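Local coordinates for protein pullulanase (Bacillus acidopullulyticus, PDB 2WAN) that hydrolyses the alpha-1,6-glucosidic linkages of pullulan, and probably those of branched starch, as a debranching glycoside hydrolase, at residues S160-T165 with Q270-Q275; V167-L172 with K213-H218; L198-G203 with T241-P246; N227-T232 with S254-N259; L627-M632 with S662-T667. All blocks are in the same frame, centred on the assembly; numbering follows the deposited sequence.

Contacts 1 to 4 cluster at one end of the molecule. Contact 1 closes a long loop of chain, from 160-165 to 270-275, and contacts 2, 3 and 4 are nested inside it. Contacts 2 and 3, centres 11 Å apart, belong to two antiparallel sheets of the X25 domain, one with strands 166-170, 208-216 and 223-233, the other with 198-205 and 238-245. L168 and L172 of contact 2 pack on F242 of contact 3, and the two sheets meet face to face. Contact 4 joins strand 223-233 to the segment following strand 250-253. Contact 5 comes later, its centre 26 Å from that of contact 1; the first four thus hold together a module apart from the catalytic barrel.

Contact 1 of 5, residues S160-T165 with Q270-Q275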
# COMPACT_ATOMS: atom_id res chain seq x y z
N SER A 160 29.48 -15.51 -10.25
CA SER A 160 29.14 -14.37 -9.39
C SER A 160 27.69 -13.97 -9.61
O SER A 160 27.20 -13.95 -10.74
CB SER A 160 30.02 -13.16 -9.66
OG SER A 160 29.70 -12.11 -8.76
N ALA A 161 27.01 -13.65 -8.51
CA ALA A 161 25.60 -13.25 -8.56
C ALA A 161 25.45 -11.73 -8.70
O ALA A 161 24.35 -11.23 -8.96
CB ALA A 161 24.86 -13.76 -7.33
N ASN A 162 26.56 -11.01 -8.52
CA ASN A 162 26.56 -9.56 -8.67
C ASN A 162 26.15 -9.15 -10.07
O ASN A 162 26.65 -9.70 -11.05
CB ASN A 162 27.94 -8.98 -8.35
CG ASN A 162 28.33 -9.21 -6.91
OD1 ASN A 162 27.47 -9.28 -6.03
ND2 ASN A 162 29.63 -9.31 -6.65
N PRO A 163 25.20 -8.20 -10.18
CA PRO A 163 24.80 -7.73 -11.50
C PRO A 163 25.93 -6.91 -12.13
O PRO A 163 26.79 -6.38 -11.40
CB PRO A 163 23.58 -6.85 -11.21
CG PRO A 163 23.73 -6.44 -9.77
CD PRO A 163 24.46 -7.55 -9.08
N VAL A 164 25.98 -6.87 -13.45
CA VAL A 164 26.92 -5.98 -14.14
C VAL A 164 26.16 -5.05 -15.09
O VAL A 164 25.38 -5.49 -15.94
CB VAL A 164 28.13 -6.72 -14.84
CG1 VAL A 164 28.38 -8.12 -14.26
CG2 VAL A 164 28.03 -6.72 -16.36
N THR A 165 26.38 -3.76 -14.88
CA THR A 165 25.80 -2.71 -15.69
C THR A 165 26.94 -2.14 -16.52
O THR A 165 27.75 -1.37 -16.01
CB THR A 165 25.15 -1.62 -14.81
OG1 THR A 165 24.20 -2.23 -13.93
CG2 THR A 165 24.43 -0.57 -15.66
N GLN A 270 36.13 -12.04 -9.25
CA GLN A 270 36.23 -11.92 -7.80
C GLN A 270 34.86 -11.53 -7.25
O GLN A 270 34.19 -10.65 -7.81
CB GLN A 270 37.30 -10.90 -7.40
CG GLN A 270 38.70 -11.23 -7.94
CD GLN A 270 39.70 -10.12 -7.72
OE1 GLN A 270 39.95 -9.69 -6.59
NE2 GLN A 270 40.31 -9.65 -8.81
N THR A 271 34.45 -12.19 -6.17
CA THR A 271 33.08 -12.02 -5.64
C THR A 271 32.91 -12.56 -4.22
O THR A 271 33.61 -13.48 -3.80
CB THR A 271 32.02 -12.66 -6.60
OG1 THR A 271 30.69 -12.34 -6.14
CG2 THR A 271 32.18 -14.18 -6.69
N ASN A 272 31.96 -11.96 -3.48
CA ASN A 272 31.58 -12.46 -2.16
C ASN A 272 30.14 -12.97 -2.17
O ASN A 272 29.55 -13.21 -1.12
CB ASN A 272 31.78 -11.38 -1.09
CG ASN A 272 30.86 -10.17 -1.28
OD1 ASN A 272 30.13 -10.07 -2.27
ND2 ASN A 272 30.90 -9.25 -0.33
N LEU A 273 29.60 -13.13 -3.38
CA LEU A 273 28.21 -13.56 -3.59
C LEU A 273 28.13 -14.43 -4.82
O LEU A 273 28.29 -13.95 -5.96
CB LEU A 273 27.29 -12.34 -3.74
CG LEU A 273 25.78 -12.58 -3.75
CD1 LEU A 273 25.31 -13.19 -2.44
CD2 LEU A 273 25.08 -11.25 -4.01
N VAL A 274 27.87 -15.71 -4.60
CA VAL A 274 27.97 -16.72 -5.64
C VAL A 274 26.63 -17.38 -5.94
O VAL A 274 25.86 -17.68 -5.03
CB VAL A 274 29.00 -17.82 -5.24
CG1 VAL A 274 29.22 -18.80 -6.39
CG2 VAL A 274 30.32 -17.20 -4.81
N GLN A 275 26.37 -17.60 -7.23
CA GLN A 275 25.24 -18.39 -7.68
C GLN A 275 25.72 -19.78 -8.10
O GLN A 275 26.48 -19.91 -9.06
CB GLN A 275 24.53 -17.71 -8.84
CG GLN A 275 23.34 -18.49 -9.37
CD GLN A 275 22.73 -17.88 -10.62
OE1 GLN A 275 22.30 -18.59 -11.52
NE2 GLN A 275 22.68 -16.55 -10.67
O HOH W 1 31.49 -10.11 -8.93
O HOH W 2 31.69 -9.23 -4.60
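The carbonyl oxygen of L273 takes two hydrogen bonds, which reach it from opposite faces of its carbonyl plane. The backbone N of A161 gives a nearly straight one, 2.9 Å from L273 O at 173°, while the hydroxyl OG1 of T271 comes from above the plane, 2.9 Å from that same L273 O. T271 points OG1 anti to its own N (chi1 -173°), which also brings it 2.8 Å from OG of S160. S160 OG takes part in a water link as well: the water lies 2.7 Å from it, accepts from ND2 of N162 and donates to O of Q270. A second water accepts from N162 ND2 and from the backbone N of N272, tying the loop to the corner between strands 270-271 and 273-278. Around this polar core, CB of A161 rests 3.9 Å from CG of L273, and OD1 of N162 comes 3.7 Å from CD2 of L273. A valine in place of T271 would probably take away one of the two donors to L273 O, and the hydroxyl beside S160 OG. The join is thus mainly polar, one direct backbone bond plus hydroxyls and two waters, with little apolar contact beyond A161 and L273.

Contact 2 of 5, residues V167-L172 with K213-H218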
# COMPACT_ATOMS: atom_id res chain seq x y z
N VAL A 167 27.72 -0.21 -20.10
CA VAL A 167 27.13 0.58 -21.17
C VAL A 167 28.20 1.00 -22.16
O VAL A 167 29.25 1.53 -21.76
CB VAL A 167 26.44 1.85 -20.60
CG1 VAL A 167 25.99 2.78 -21.74
CG2 VAL A 167 25.27 1.48 -19.66
N LEU A 168 27.94 0.76 -23.44
CA LEU A 168 28.80 1.21 -24.52
C LEU A 168 28.69 2.73 -24.66
O LEU A 168 27.60 3.27 -24.92
CB LEU A 168 28.44 0.53 -25.84
CG LEU A 168 29.20 0.92 -27.11
CD1 LEU A 168 30.62 0.44 -27.04
CD2 LEU A 168 28.52 0.33 -28.32
N VAL A 169 29.81 3.41 -24.45
CA VAL A 169 29.83 4.87 -24.51
C VAL A 169 30.79 5.37 -25.56
O VAL A 169 31.82 4.74 -25.82
CB VAL A 169 30.19 5.49 -23.14
CG1 VAL A 169 29.11 5.21 -22.14
CG2 VAL A 169 31.53 4.96 -22.63
N GLY A 170 30.47 6.52 -26.16
CA GLY A 170 31.34 7.14 -27.16
C GLY A 170 30.56 8.01 -28.11
O GLY A 170 29.42 8.40 -27.82
N ASP A 171 31.17 8.33 -29.25
CA ASP A 171 30.53 9.17 -30.27
C ASP A 171 29.71 8.34 -31.27
O ASP A 171 29.23 8.85 -32.30
CB ASP A 171 31.54 10.09 -30.96
CG ASP A 171 32.65 9.32 -31.66
OD1 ASP A 171 32.57 8.09 -31.78
OD2 ASP A 171 33.62 9.97 -32.11
N LEU A 172 29.55 7.06 -30.96
CA LEU A 172 28.73 6.14 -31.74
C LEU A 172 27.36 5.92 -31.11
O LEU A 172 26.57 5.13 -31.62
CB LEU A 172 29.44 4.79 -31.91
CG LEU A 172 30.29 4.17 -30.79
CD1 LEU A 172 29.55 4.03 -29.47
CD2 LEU A 172 30.81 2.83 -31.24
N LYS A 213 34.22 3.39 -25.34
CA LYS A 213 34.64 2.70 -24.14
C LYS A 213 33.43 1.92 -23.60
O LYS A 213 32.32 1.98 -24.16
CB LYS A 213 35.10 3.69 -23.06
CG LYS A 213 36.29 4.56 -23.42
CD LYS A 213 36.91 5.14 -22.17
CE LYS A 213 37.86 4.13 -21.53
NZ LYS A 213 38.48 4.62 -20.28
N ILE A 214 33.66 1.19 -22.51
CA ILE A 214 32.58 0.59 -21.74
C ILE A 214 32.60 1.24 -20.36
O ILE A 214 33.60 1.15 -19.63
CB ILE A 214 32.75 -0.95 -21.62
CG1 ILE A 214 32.68 -1.64 -22.99
CG2 ILE A 214 31.74 -1.56 -20.63
CD1 ILE A 214 31.33 -1.61 -23.69
N ALA A 215 31.50 1.92 -20.01
CA ALA A 215 31.37 2.55 -18.70
C ALA A 215 30.49 1.70 -17.80
O ALA A 215 29.47 1.17 -18.25
CB ALA A 215 30.80 3.97 -18.82
N LEU A 216 30.90 1.58 -16.54
CA LEU A 216 30.18 0.76 -15.57
C LEU A 216 29.28 1.57 -14.64
O LEU A 216 29.59 2.72 -14.32
CB LEU A 216 31.16 -0.07 -14.73
CG LEU A 216 32.04 -1.12 -15.42
CD1 LEU A 216 32.57 -2.11 -14.38
CD2 LEU A 216 31.31 -1.86 -16.52
N ASP A 217 28.17 0.96 -14.23
CA ASP A 217 27.34 1.49 -13.14
C ASP A 217 26.82 2.92 -13.35
O ASP A 217 26.61 3.66 -12.38
CB ASP A 217 28.08 1.37 -11.80
CG ASP A 217 28.57 -0.05 -11.53
OD1 ASP A 217 27.83 -1.00 -11.84
OD2 ASP A 217 29.71 -0.21 -11.02
N HIS A 218 26.59 3.29 -14.61
CA HIS A 218 26.01 4.59 -14.98
C HIS A 218 26.86 5.81 -14.63
O HIS A 218 26.33 6.92 -14.51
CB HIS A 218 24.58 4.74 -14.42
CG HIS A 218 23.58 3.83 -15.05
ND1 HIS A 218 22.49 3.33 -14.36
CD2 HIS A 218 23.49 3.33 -16.30
CE1 HIS A 218 21.78 2.57 -15.16
NE2 HIS A 218 22.36 2.55 -16.35
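Four backbone hydrogen bonds join V167 to A215 and V169 to K213. The first pair is closed by V167 N to A215 O and A215 N to V167 O, both 2.9 Å. At the second, K213 N reaches V169 O at 2.8 Å, and V169 N meets K213 O at 2.9 Å. L168 and I214 form the non-hydrogen-bonded pair between them. On their face of the sheet the two side chains cross obliquely, CD1 of L168 4.0 Å from CD1 of I214. The other face carries V167, V169, K213 and A215. Here, with CG1 of V169 anti to the carbonyl carbon (chi1 -66°), CG2 falls between N and the carbonyl carbon, 3.4 Å from O of K213, while CG1 itself lies 3.9 Å from CB of A215. K213 uses its CB against V169 CG2, then bends away so that NZ bonds to S223 OG and P225 O. H218, whose NE2 is held by D187, brings CD2 within 4.2 Å of V167 CG2. Within the X25 domain, strand 166-170 is an outermost strand of a three-stranded antiparallel sheet, with 208-216 in the middle and 223-233 beyond. L168 and I214 face the second sheet, meeting F242 and Y244 of strand 238-245 respectively.

Contact 3 of 5, residues L198-G203 with T241-P246; sequences LYQLSG and TFTYIP
Q200 and T243 lie side by side on one face of the antiparallel pair, pointing the same way, and T243 OG1 donates to Q200 OE1 at 2.9 Å. The glutamine's extended chain carries the amide across to the neighbouring strand, beside T243; the hydroxyl approaches OE1 with a 17° tilt from the carbonyl plane. CG2 of T241 touches the same OE1 as the two side chains pass at a slant. Further along this face S202 OG and T241 OG1 share a hydrogen bond of 2.8 Å, each oxygen lying anti to its own carbonyl carbon (chi1 -59° and -61°). L198 brings CD1 against two methyls, 3.5 Å from CG2 of T243 and 3.6 Å from CD1 of I245.

The opposite face carries Y199, L201, F242 and Y244. Near the strand end Y199 and P246 cross at about a right angle, with Y199 CD2 3.9 Å from P246 CG. L201 O accepts the backbone N of F242 at 2.7 Å, and the edge of the F242 ring lies beside it, CD2 3.6 Å from L201 O. L201 N returns a bond to F242 O, and a second reciprocal pair links Y199 with Y244.

In the four-stranded antiparallel sheet, these are the two central strands, 198-205 and 238-245, bordered by 192-195 and 250-253. F242 makes an edge-to-face contact with Y212, while L201 meets L168: this face looks onto the sheet of strands 166-170 and 208-216. F262 lies against Q200 and T243 on the other face.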
# COMPACT_ATOMS: atom_id res chain seq x y z
N LEU A 198 30.11 -13.01 -20.04
CA LEU A 198 30.12 -12.47 -21.41
C LEU A 198 28.94 -11.54 -21.66
O LEU A 198 27.79 -11.96 -21.69
CB LEU A 198 30.15 -13.61 -22.44
CG LEU A 198 30.10 -13.27 -23.93
CD1 LEU A 198 31.35 -12.52 -24.37
CD2 LEU A 198 29.91 -14.52 -24.79
N TYR A 199 29.25 -10.26 -21.83
CA TYR A 199 28.24 -9.24 -22.10
C TYR A 199 28.48 -8.62 -23.47
O TYR A 199 29.61 -8.25 -23.80
CB TYR A 199 28.25 -8.17 -21.00
CG TYR A 199 27.56 -8.62 -19.74
CD1 TYR A 199 26.28 -8.15 -19.41
CD2 TYR A 199 28.17 -9.53 -18.88
CE1 TYR A 199 25.64 -8.57 -18.24
CE2 TYR A 199 27.54 -9.97 -17.71
CZ TYR A 199 26.27 -9.49 -17.40
OH TYR A 199 25.67 -9.92 -16.24
N GLN A 200 27.42 -8.54 -24.27
CA GLN A 200 27.54 -8.07 -25.64
C GLN A 200 26.40 -7.15 -26.05
O GLN A 200 25.30 -7.19 -25.49
CB GLN A 200 27.64 -9.25 -26.61
CG GLN A 200 28.85 -10.14 -26.37
CD GLN A 200 29.07 -11.15 -27.47
OE1 GLN A 200 30.18 -11.27 -28.01
NE2 GLN A 200 28.03 -11.90 -27.81
N LEU A 201 26.70 -6.30 -27.03
CA LEU A 201 25.71 -5.50 -27.73
C LEU A 201 26.07 -5.48 -29.21
O LEU A 201 27.23 -5.27 -29.58
CB LEU A 201 25.65 -4.07 -27.18
CG LEU A 201 24.61 -3.11 -27.77
CD1 LEU A 201 23.25 -3.29 -27.10
CD2 LEU A 201 25.08 -1.67 -27.61
N SER A 202 25.07 -5.73 -30.05
CA SER A 202 25.22 -5.58 -31.49
C SER A 202 24.36 -4.42 -31.96
O SER A 202 23.33 -4.10 -31.36
CB SER A 202 24.80 -6.86 -32.22
OG SER A 202 25.58 -7.96 -31.80
N GLY A 203 24.80 -3.78 -33.04
CA GLY A 203 24.06 -2.69 -33.66
C GLY A 203 24.68 -2.37 -35.00
O GLY A 203 25.84 -2.70 -35.24
N THR A 241 29.52 -6.07 -33.24
CA THR A 241 29.30 -6.59 -31.90
C THR A 241 30.39 -6.04 -30.98
O THR A 241 31.58 -6.09 -31.30
CB THR A 241 29.26 -8.13 -31.88
OG1 THR A 241 28.17 -8.58 -32.69
CG2 THR A 241 29.07 -8.66 -30.46
N PHE A 242 29.94 -5.50 -29.84
CA PHE A 242 30.80 -4.98 -28.78
C PHE A 242 30.73 -5.92 -27.59
O PHE A 242 29.65 -6.38 -27.22
CB PHE A 242 30.36 -3.57 -28.38
CG PHE A 242 30.42 -2.58 -29.50
CD1 PHE A 242 31.57 -1.83 -29.72
CD2 PHE A 242 29.33 -2.42 -30.36
CE1 PHE A 242 31.64 -0.91 -30.77
CE2 PHE A 242 29.39 -1.50 -31.41
CZ PHE A 242 30.54 -0.75 -31.62
N THR A 243 31.89 -6.22 -27.00
CA THR A 243 32.00 -7.25 -25.99
C THR A 243 32.70 -6.76 -24.73
O THR A 243 33.72 -6.08 -24.80
CB THR A 243 32.76 -8.48 -26.55
OG1 THR A 243 32.04 -9.01 -27.67
CG2 THR A 243 32.90 -9.56 -25.51
N TYR A 244 32.15 -7.13 -23.57
CA TYR A 244 32.80 -6.86 -22.29
C TYR A 244 32.91 -8.13 -21.48
O TYR A 244 31.92 -8.84 -21.30
CB TYR A 244 32.05 -5.78 -21.50
CG TYR A 244 32.56 -5.57 -20.10
CD1 TYR A 244 33.83 -5.01 -19.86
CD2 TYR A 244 31.78 -5.92 -18.99
CE1 TYR A 244 34.30 -4.82 -18.56
CE2 TYR A 244 32.24 -5.73 -17.68
CZ TYR A 244 33.50 -5.18 -17.47
OH TYR A 244 33.95 -4.98 -16.19
N ILE A 245 34.12 -8.43 -21.01
CA ILE A 245 34.36 -9.63 -20.20
C ILE A 245 34.62 -9.25 -18.74
O ILE A 245 35.66 -8.68 -18.41
CB ILE A 245 35.56 -10.47 -20.73
CG1 ILE A 245 35.49 -10.66 -22.26
CG2 ILE A 245 35.66 -11.81 -19.98
CD1 ILE A 245 34.39 -11.57 -22.75
N PRO A 246 33.66 -9.56 -17.85
CA PRO A 246 33.78 -9.19 -16.43
C PRO A 246 35.05 -9.71 -15.72
O PRO A 246 35.66 -8.97 -14.95
CB PRO A 246 32.51 -9.78 -15.80
CG PRO A 246 31.51 -9.77 -16.93
CD PRO A 246 32.33 -10.13 -18.15

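Contact 4 of 5, residues N227-T232 with S254-N259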
# COMPACT_ATOMS: atom_id res chain seq x y z
N ASN A 227 42.19 3.46 -22.38
CA ASN A 227 42.03 4.59 -23.29
C ASN A 227 40.79 4.43 -24.16
O ASN A 227 40.20 3.35 -24.22
CB ASN A 227 43.27 4.72 -24.18
CG ASN A 227 44.56 4.95 -23.38
OD1 ASN A 227 44.60 5.75 -22.44
ND2 ASN A 227 45.62 4.24 -23.76
N ASN A 228 40.39 5.51 -24.84
CA ASN A 228 39.35 5.43 -25.86
C ASN A 228 39.77 4.47 -26.98
O ASN A 228 40.94 4.45 -27.38
CB ASN A 228 39.03 6.81 -26.46
CG ASN A 228 38.58 7.83 -25.41
OD1 ASN A 228 38.87 9.03 -25.53
ND2 ASN A 228 37.88 7.37 -24.39
N VAL A 229 38.82 3.68 -27.48
CA VAL A 229 39.10 2.74 -28.57
C VAL A 229 38.64 3.32 -29.90
O VAL A 229 37.50 3.78 -30.03
CB VAL A 229 38.42 1.35 -28.34
CG1 VAL A 229 38.75 0.39 -29.48
CG2 VAL A 229 38.85 0.74 -27.01
N SER A 230 39.54 3.30 -30.89
CA SER A 230 39.22 3.73 -32.26
C SER A 230 38.57 2.62 -33.07
O SER A 230 39.03 1.48 -33.06
CB SER A 230 40.48 4.20 -32.99
OG SER A 230 41.06 5.31 -32.33
N LEU A 231 37.50 2.99 -33.78
CA LEU A 231 36.72 2.07 -34.62
C LEU A 231 36.38 2.73 -35.95
O LEU A 231 35.66 3.73 -35.99
CB LEU A 231 35.43 1.65 -33.89
CG LEU A 231 34.35 0.86 -34.64
CD1 LEU A 231 34.76 -0.59 -34.83
CD2 LEU A 231 33.03 0.93 -33.90
N THR A 232 36.90 2.17 -37.04
CA THR A 232 36.53 2.63 -38.38
C THR A 232 35.56 1.63 -39.03
O THR A 232 35.84 0.44 -39.10
CB THR A 232 37.76 2.88 -39.29
OG1 THR A 232 38.55 1.69 -39.37
CG2 THR A 232 38.63 3.98 -38.73
N SER A 254 33.96 -6.38 -32.91
CA SER A 254 34.08 -7.39 -33.97
C SER A 254 34.84 -6.90 -35.21
O SER A 254 35.17 -7.71 -36.09
CB SER A 254 32.70 -7.92 -34.37
OG SER A 254 31.88 -6.87 -34.88
N VAL A 255 35.13 -5.60 -35.29
CA VAL A 255 35.91 -5.06 -36.39
C VAL A 255 37.41 -5.11 -36.07
O VAL A 255 38.20 -5.61 -36.89
CB VAL A 255 35.48 -3.62 -36.77
CG1 VAL A 255 36.35 -3.06 -37.90
CG2 VAL A 255 34.01 -3.58 -37.16
N ASN A 256 37.79 -4.61 -34.90
CA ASN A 256 39.18 -4.66 -34.45
C ASN A 256 39.63 -6.06 -34.06
O ASN A 256 40.82 -6.38 -34.14
CB ASN A 256 39.42 -3.70 -33.28
CG ASN A 256 39.32 -2.23 -33.68
OD1 ASN A 256 39.98 -1.78 -34.61
ND2 ASN A 256 38.49 -1.48 -32.96
N HIS A 257 38.69 -6.90 -33.63
CA HIS A 257 38.99 -8.29 -33.28
C HIS A 257 37.89 -9.22 -33.82
O HIS A 257 36.97 -9.58 -33.08
CB HIS A 257 39.16 -8.45 -31.76
CG HIS A 257 40.34 -7.70 -31.21
ND1 HIS A 257 40.23 -6.46 -30.63
CD2 HIS A 257 41.65 -8.02 -31.18
CE1 HIS A 257 41.42 -6.04 -30.25
NE2 HIS A 257 42.30 -6.97 -30.57
N PRO A 258 38.01 -9.61 -35.11
CA PRO A 258 36.95 -10.31 -35.85
C PRO A 258 36.47 -11.62 -35.24
O PRO A 258 35.29 -11.75 -34.91
CB PRO A 258 37.58 -10.54 -37.24
CG PRO A 258 38.66 -9.52 -37.34
CD PRO A 258 39.20 -9.39 -35.95
N ASN A 259 37.37 -12.59 -35.09
CA ASN A 259 37.00 -13.86 -34.46
C ASN A 259 37.83 -14.12 -33.21
O ASN A 259 38.45 -15.18 -33.06
CB ASN A 259 37.04 -15.03 -35.46
CG ASN A 259 35.98 -16.10 -35.16
OD1 ASN A 259 36.07 -16.83 -34.18
ND2 ASN A 259 34.97 -16.18 -36.03
O HOH W 3 39.13 0.14 -36.47
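N256 reaches across to strand 223-233 and donates ND2 to the carbonyl oxygen of S230, a bond of 3.0 Å with an angle of 152° at the hydrogen. The acceptor sits 19° out of the asparagine's amide plane. CG is anti to the carbonyl carbon (chi1 -68°), directing the amide toward the strand, and ND2 also bonds to D253 OD1, giving the nitrogen one acceptor on strand 223-233 and one at the end of strand 250-253. The other end of the amide is used too: OD1 takes a hydrogen bond of 2.8 Å from a water that accepts from the backbone N of T232. The single side chain therefore serves S230 directly and T232 through solvent.

V255 supplies the apolar part. It crosses L231 at about a right angle, its CB 3.7 Å from CD1 of the leucine, and its CG1 approaches O of T232 at 3.7 Å. L231 continues inward, where it meets F242 and L172. V229 and the asparagine side chain slide past each other in opposite directions, CG1 of V229 4.0 Å from ND2 of N256.

Within the X25 fold, the segment after strand 250-253 of the four-stranded sheet thus bonds to edge strand 223-233 of the three-stranded one.

Contact 5 of 5, residues L627-M632 with S662-T667; sequences LGKDTM and SDQLVT. With ACT (acetate ion), chain O.
G628, at the N-cap position of helix 629-642, faces the irregular segment 662-667, its CA 3.2 Å from the carbonyl oxygen of Q664. With phi 89° its backbone suits glycine, and a side chain would collide with the bound acetate. K629 N donates to Q664 O at 2.8 Å. V666, centre of an inverse gamma turn, puts CG2 3.4 Å from C of G628 and 4.0 Å from CG of M632.

Q664 bends at chi2 (-65°) to bring its amide over the helix start, where OE1 accepts from D630 N at 3.0 Å. Its NE2 makes a weak bond to D630 OD1, the amide and carboxylate planes 51° apart. Acetate, probably from the crystallisation liquor, takes hydrogen bonds at its O from N and OG1 of T631, 2.9 Å each. With a leucine in place of Q664, D630 N would probably be left without its side-chain acceptor and D630 OD1 without its weak partner.

In the (beta/alpha)8 barrel this joins the loops after successive strands 618-621 and 647-650; the first helix amides, K629, D630 and T631, are thus met by Q664 O, Q664 OE1 and the acetate O.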
# COMPACT_ATOMS: atom_id res chain seq x y z
N LEU A 627 2.97 -3.29 -1.87
CA LEU A 627 2.24 -4.51 -2.29
C LEU A 627 2.52 -4.88 -3.74
O LEU A 627 2.41 -6.06 -4.11
CB LEU A 627 0.74 -4.37 -2.02
CG LEU A 627 0.40 -4.09 -0.54
CD1 LEU A 627 -1.10 -3.94 -0.38
CD2 LEU A 627 0.95 -5.19 0.41
N GLY A 628 2.91 -3.90 -4.55
CA GLY A 628 3.28 -4.15 -5.95
C GLY A 628 2.12 -4.08 -6.93
O GLY A 628 0.96 -4.38 -6.59
N LYS A 629 2.43 -3.67 -8.16
CA LYS A 629 1.44 -3.51 -9.23
C LYS A 629 0.69 -4.79 -9.55
O LYS A 629 -0.53 -4.78 -9.64
CB LYS A 629 2.08 -2.99 -10.52
CG LYS A 629 2.43 -1.52 -10.52
CD LYS A 629 3.41 -1.20 -11.65
CE LYS A 629 2.76 -1.25 -13.02
NZ LYS A 629 3.72 -0.76 -14.07
N ASP A 630 1.43 -5.89 -9.74
CA ASP A 630 0.82 -7.15 -10.11
C ASP A 630 -0.19 -7.61 -9.07
O ASP A 630 -1.29 -8.04 -9.40
CB ASP A 630 1.90 -8.21 -10.35
CG ASP A 630 2.69 -7.97 -11.64
OD1 ASP A 630 2.33 -7.05 -12.40
OD2 ASP A 630 3.66 -8.71 -11.89
N THR A 631 0.20 -7.48 -7.81
CA THR A 631 -0.67 -7.83 -6.69
C THR A 631 -1.92 -6.95 -6.62
O THR A 631 -3.04 -7.46 -6.45
CB THR A 631 0.11 -7.82 -5.37
OG1 THR A 631 1.12 -8.84 -5.43
CG2 THR A 631 -0.80 -8.08 -4.15
N MET A 632 -1.76 -5.63 -6.76
CA MET A 632 -2.91 -4.72 -6.70
C MET A 632 -3.88 -4.94 -7.87
O MET A 632 -5.09 -4.80 -7.71
CB MET A 632 -2.46 -3.26 -6.66
CG MET A 632 -1.74 -2.83 -5.38
SD MET A 632 -2.53 -3.39 -3.84
CE MET A 632 -4.21 -2.87 -4.05
N SER A 662 11.82 -1.11 -8.15
CA SER A 662 11.05 0.13 -8.31
C SER A 662 10.00 0.05 -9.43
O SER A 662 9.00 0.77 -9.38
CB SER A 662 11.99 1.34 -8.51
OG SER A 662 12.31 1.52 -9.88
N ASP A 663 10.21 -0.84 -10.40
CA ASP A 663 9.28 -1.07 -11.51
C ASP A 663 7.95 -1.66 -11.06
O ASP A 663 6.95 -1.59 -11.78
CB ASP A 663 9.90 -2.02 -12.53
CG ASP A 663 11.03 -1.40 -13.31
OD1 ASP A 663 11.42 -0.26 -12.98
OD2 ASP A 663 11.52 -2.05 -14.25
N GLN A 664 7.95 -2.28 -9.88
CA GLN A 664 6.73 -2.89 -9.36
C GLN A 664 6.07 -2.06 -8.25
O GLN A 664 4.89 -2.25 -7.95
CB GLN A 664 6.95 -4.35 -8.92
CG GLN A 664 6.78 -5.37 -10.08
CD GLN A 664 5.34 -5.43 -10.63
OE1 GLN A 664 4.37 -5.63 -9.88
NE2 GLN A 664 5.20 -5.28 -11.94
N LEU A 665 6.83 -1.13 -7.66
CA LEU A 665 6.30 -0.31 -6.56
C LEU A 665 5.14 0.53 -7.07
O LEU A 665 5.23 1.12 -8.15
CB LEU A 665 7.38 0.57 -5.94
CG LEU A 665 8.46 -0.11 -5.09
CD1 LEU A 665 9.55 0.89 -4.76
CD2 LEU A 665 7.89 -0.72 -3.80
N VAL A 666 4.04 0.57 -6.32
CA VAL A 666 2.88 1.36 -6.75
C VAL A 666 3.01 2.81 -6.28
O VAL A 666 2.34 3.25 -5.34
CB VAL A 666 1.52 0.75 -6.33
CG1 VAL A 666 0.37 1.38 -7.15
CG2 VAL A 666 1.52 -0.77 -6.49
N THR A 667 3.90 3.54 -6.95
CA THR A 667 4.04 4.99 -6.75
C THR A 667 3.05 5.71 -7.68
O THR A 667 2.38 5.07 -8.48
CB THR A 667 5.49 5.44 -7.05
OG1 THR A 667 5.89 4.89 -8.32
CG2 THR A 667 6.44 4.93 -5.98
C ACT O . 4.26 -7.61 -7.02
O ACT O . 3.01 -7.47 -7.12
OXT ACT O . 4.98 -7.11 -7.91
CH3 ACT O . 4.89 -8.32 -5.88